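Local coordinates for fibronectin type-III domain-containing protein (Caldanaerobacter subterraneus subsp. tengcongensis, PDB 7JGT) that is of unconfirmed function but supplies here a hyperthermally stable fibronectin type III-like domain, probably a structural module of a larger bacterial protein, at residues Leu22-Ser27 / Tyr56-Leu61. The protein carries 1 engineered substitution. Numbering follows the deposited sequence.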
ATOM      1  N   LEU A  22      -5.194  -1.791  -8.816  1.00 17.31           N
ATOM      2  CA  LEU A  22      -4.319  -0.641  -8.637  1.00 12.84           C
ATOM      3  C   LEU A  22      -2.900  -1.125  -8.358  1.00 14.10           C
ATOM      4  O   LEU A  22      -2.691  -2.198  -7.784  1.00 14.71           O
ATOM      5  CB  LEU A  22      -4.805   0.265  -7.505  1.00 12.69           C
ATOM      6  CG  LEU A  22      -6.113   1.025  -7.760  1.00 12.80           C
ATOM      7  CD1 LEU A  22      -6.546   1.735  -6.492  1.00 15.33           C
ATOM      8  CD2 LEU A  22      -5.970   2.016  -8.914  1.00 14.25           C
ATOM      9  N   ARG A  23      -1.928  -0.329  -8.787  1.00 15.03           N
ATOM     10  CA  ARG A  23      -0.517  -0.633  -8.584  1.00 16.61           C
ATOM     11  C   ARG A  23       0.003   0.228  -7.441  1.00 13.72           C
ATOM     12  O   ARG A  23      -0.104   1.457  -7.488  1.00 20.26           O
ATOM     13  CB  ARG A  23       0.278  -0.381  -9.865  1.00 22.19           C
ATOM     14  CG  ARG A  23       1.787  -0.492  -9.728  1.00 26.41           C
ATOM     15  CD  ARG A  23       2.464   0.109 -10.958  1.00 28.27           C
ATOM     16  NE  ARG A  23       3.867  -0.277 -11.079  1.00 37.40           N
ATOM     17  CZ  ARG A  23       4.778   0.400 -11.777  1.00 34.55           C
ATOM     18  NH1 ARG A  23       4.443   1.517 -12.420  1.00 31.41           N
ATOM     19  NH2 ARG A  23       6.028  -0.044 -11.830  1.00 28.46           N
ATOM     20  N   LEU A  24       0.524  -0.422  -6.408  1.00 15.30           N
ATOM     21  CA  LEU A  24       1.146   0.237  -5.270  1.00 12.89           C
ATOM     22  C   LEU A  24       2.658   0.110  -5.410  1.00 15.66           C
ATOM     23  O   LEU A  24       3.157  -0.949  -5.788  1.00 14.44           O
ATOM     24  CB  LEU A  24       0.693  -0.394  -3.949  1.00 15.83           C
ATOM     25  CG  LEU A  24      -0.581   0.131  -3.276  1.00 13.46           C
ATOM     26  CD1 LEU A  24      -1.771  -0.031  -4.193  1.00 14.00           C
ATOM     27  CD2 LEU A  24      -0.850  -0.598  -1.962  1.00 12.32           C
ATOM     28  N   ARG A  25       3.375   1.191  -5.101  1.00 19.45           N
ATOM     29  CA  ARG A  25       4.829   1.264  -5.244  1.00 20.29           C
ATOM     30  C   ARG A  25       5.405   2.069  -4.090  1.00 11.79           C
ATOM     31  O   ARG A  25       4.774   3.009  -3.604  1.00 13.58           O
ATOM     32  CB  ARG A  25       5.246   1.942  -6.555  1.00 24.11           C
ATOM     33  CG  ARG A  25       5.245   1.063  -7.768  1.00 29.29           C
ATOM     34  CD  ARG A  25       5.975   1.770  -8.902  1.00 34.84           C
ATOM     35  NE  ARG A  25       5.295   2.994  -9.312  1.00 32.05           N
ATOM     36  CZ  ARG A  25       5.870   3.980  -9.995  1.00 35.35           C
ATOM     37  NH1 ARG A  25       7.147   3.897 -10.347  1.00 36.00           N
ATOM     38  NH2 ARG A  25       5.164   5.052 -10.330  1.00 39.68           N
ATOM     39  N   TRP A  26       6.610   1.702  -3.655  1.00 11.60           N
ATOM     40  CA  TRP A  26       7.275   2.436  -2.586  1.00 15.24           C
ATOM     41  C   TRP A  26       8.777   2.194  -2.670  1.00 14.93           C
ATOM     42  O   TRP A  26       9.258   1.341  -3.418  1.00 13.62           O
ATOM     43  CB  TRP A  26       6.735   2.043  -1.199  1.00 13.24           C
ATOM     44  CG  TRP A  26       6.844   0.561  -0.922  1.00 15.66           C
ATOM     45  CD1 TRP A  26       7.901  -0.094  -0.355  1.00 14.17           C
ATOM     46  CD2 TRP A  26       5.856  -0.440  -1.205  1.00 12.95           C
ATOM     47  NE1 TRP A  26       7.639  -1.446  -0.291  1.00 14.13           N
ATOM     48  CE2 TRP A  26       6.387  -1.680  -0.795  1.00 15.98           C
ATOM     49  CE3 TRP A  26       4.580  -0.406  -1.772  1.00 15.41           C
ATOM     50  CZ2 TRP A  26       5.682  -2.882  -0.934  1.00 16.67           C
ATOM     51  CZ3 TRP A  26       3.876  -1.603  -1.912  1.00 12.41           C
ATOM     52  CH2 TRP A  26       4.438  -2.825  -1.497  1.00 11.81           C
ATOM     53  N   SER A  27       9.512   2.991  -1.912  1.00 14.58           N
ATOM     54  CA  SER A  27      10.959   2.917  -1.916  1.00 14.05           C
ATOM     55  C   SER A  27      11.427   1.904  -0.893  1.00 14.46           C
ATOM     56  O   SER A  27      10.759   1.661   0.114  1.00 14.85           O
ATOM     57  CB  SER A  27      11.559   4.277  -1.596  1.00 16.07           C
ATOM     58  OG  SER A  27      11.340   4.553  -0.230  1.00 16.86           O
ATOM     59  N   TYR A  56       3.191  -3.740  -5.193  1.00 16.36           N
ATOM     60  CA  TYR A  56       2.157  -4.742  -5.047  1.00 16.83           C
ATOM     61  C   TYR A  56       0.967  -4.310  -5.881  1.00 16.87           C
ATOM     62  O   TYR A  56       0.647  -3.121  -5.959  1.00 14.16           O
ATOM     63  CB  TYR A  56       1.760  -4.927  -3.574  1.00 14.82           C
ATOM     64  CG  TYR A  56       0.988  -6.189  -3.284  1.00 18.75           C
ATOM     65  CD1 TYR A  56       1.645  -7.368  -2.964  1.00 19.69           C
ATOM     66  CD2 TYR A  56      -0.402  -6.201  -3.307  1.00 21.95           C
ATOM     67  CE1 TYR A  56       0.941  -8.524  -2.692  1.00 21.34           C
ATOM     68  CE2 TYR A  56      -1.111  -7.361  -3.038  1.00 20.16           C
ATOM     69  CZ  TYR A  56      -0.430  -8.515  -2.733  1.00 19.01           C
ATOM     70  OH  TYR A  56      -1.120  -9.681  -2.460  1.00 31.39           O
ATOM     71  N   TYR A  57       0.345  -5.279  -6.534  1.00 16.62           N
ATOM     72  CA  TYR A  57      -0.839  -5.038  -7.347  1.00 21.03           C
ATOM     73  C   TYR A  57      -2.042  -5.514  -6.551  1.00 20.87           C
ATOM     74  O   TYR A  57      -2.193  -6.712  -6.311  1.00 15.07           O
ATOM     75  CB  TYR A  57      -0.751  -5.769  -8.680  1.00 19.19           C
ATOM     76  CG  TYR A  57       0.189  -5.127  -9.662  1.00 21.78           C
ATOM     77  CD1 TYR A  57       1.545  -5.420  -9.641  1.00 24.60           C
ATOM     78  CD2 TYR A  57      -0.279  -4.231 -10.620  1.00 24.49           C
ATOM     79  CE1 TYR A  57       2.420  -4.841 -10.545  1.00 25.04           C
ATOM     80  CE2 TYR A  57       0.586  -3.644 -11.533  1.00 28.17           C
ATOM     81  CZ  TYR A  57       1.937  -3.954 -11.485  1.00 29.03           C
ATOM     82  OH  TYR A  57       2.811  -3.387 -12.380  1.00 29.42           O
ATOM     83  N   VAL A  58      -2.894  -4.579  -6.150  1.00 17.66           N
ATOM     84  CA  VAL A  58      -4.105  -4.906  -5.410  1.00 20.83           C
ATOM     85  C   VAL A  58      -5.202  -5.172  -6.432  1.00 21.83           C
ATOM     86  O   VAL A  58      -5.670  -4.249  -7.097  1.00 20.39           O
ATOM     87  CB  VAL A  58      -4.490  -3.780  -4.447  1.00 21.12           C
ATOM     88  CG1 VAL A  58      -5.821  -4.097  -3.757  1.00 20.51           C
ATOM     89  CG2 VAL A  58      -3.383  -3.585  -3.422  1.00 16.57           C
ATOM     90  N   THR A  59      -5.600  -6.436  -6.562  1.00 25.45           N
ATOM     91  CA  THR A  59      -6.600  -6.850  -7.531  1.00 27.23           C
ATOM     92  C   THR A  59      -7.962  -6.995  -6.856  1.00 28.52           C
ATOM     93  O   THR A  59      -8.104  -6.881  -5.629  1.00 27.29           O
ATOM     94  CB  THR A  59      -6.201  -8.174  -8.199  1.00 31.90           C
ATOM     95  OG1 THR A  59      -5.593  -9.042  -7.235  1.00 37.51           O
ATOM     96  CG2 THR A  59      -5.227  -7.934  -9.347  1.00 33.84           C
ATOM     97  N   ASN A  60      -8.977  -7.272  -7.678  1.00 29.22           N
ATOM     98  CA  ASN A  60     -10.324  -7.546  -7.178  1.00 34.07           C
ATOM     99  C   ASN A  60     -10.905  -6.325  -6.476  1.00 32.85           C
ATOM    100  O   ASN A  60     -11.425  -6.415  -5.364  1.00 31.50           O
ATOM    101  CB  ASN A  60     -10.338  -8.776  -6.255  1.00 35.39           C
ATOM    102  CG  ASN A  60     -10.851 -10.025  -6.963  1.00 48.04           C
ATOM    103  OD1 ASN A  60     -11.854 -10.620  -6.565  1.00 56.36           O
ATOM    104  ND2 ASN A  60     -10.231 -10.352  -8.090  1.00 47.01           N
ATOM    105  N   LEU A  61     -10.795  -5.174  -7.135  1.00 22.00           N
ATOM    106  CA  LEU A  61     -11.406  -3.927  -6.706  1.00 20.68           C
ATOM    107  C   LEU A  61     -12.573  -3.615  -7.632  1.00 24.82           C
ATOM    108  O   LEU A  61     -12.732  -4.230  -8.686  1.00 26.66           O
ATOM    109  CB  LEU A  61     -10.377  -2.786  -6.712  1.00 22.22           C
ATOM    110  CG  LEU A  61      -9.144  -3.001  -5.826  1.00 20.54           C
ATOM    111  CD1 LEU A  61      -8.067  -1.972  -6.138  1.00 16.38           C
ATOM    112  CD2 LEU A  61      -9.510  -2.944  -4.359  1.00 23.09           C
TER
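R23 and Y57 run alongside each other on one face of the sheet, their ends heading in the same direction. The CB and CG of R23 lie against the CE2 side of the tyrosine ring. Its CG sits over one ring face, 4.2 Å from the Y57 ring centroid, in a CH-pi contact. R23 CB comes to 3.7 Å from Y57 CE2. The arginine's CG is anti to the backbone N (chi1 172°) and the chain runs extended to NE, which carries it along the ring toward the hydroxyl. The guanidinium and ring planes are only 17° apart. The charged end is held by salt bridges from NH1 to E13 and from NE to E55, and R25 CD packs over one guanidinium face. A leucine in place of R23 would probably leave E55 without this positive partner and E13 with only R25 of the two arginines.

Strands 22-25 and 55-58 are antiparallel neighbours in the three-stranded sheet of the fibronectin type III beta sandwich. L22 and V58 form one hydrogen-bonded pair, L24 and Y56 the next. R23 and Y57 are the non-hydrogen-bonded pair between them. The bond from L24 N to Y56 O is 2.7 Å and nearly straight at 163°. Y57 CA also makes a CA-H...O contact with L22 O.

On the opposite face, L24 CD1 meets V58 CG2 at 4.0 Å, and the two side chains cross obliquely. L22 also faces the sandwich interior, where it touches Y67 and F69 of strand 66-75. In the loop that follows V58, L61 points toward strand 22-25, and its CD1 reaches L22 CG at 3.9 Å, the side chains nearly perpendicular. W26 lies alongside Y56, with CH2 4.0 Å from Y56 CB, while the ring of W26 meets that of Y35.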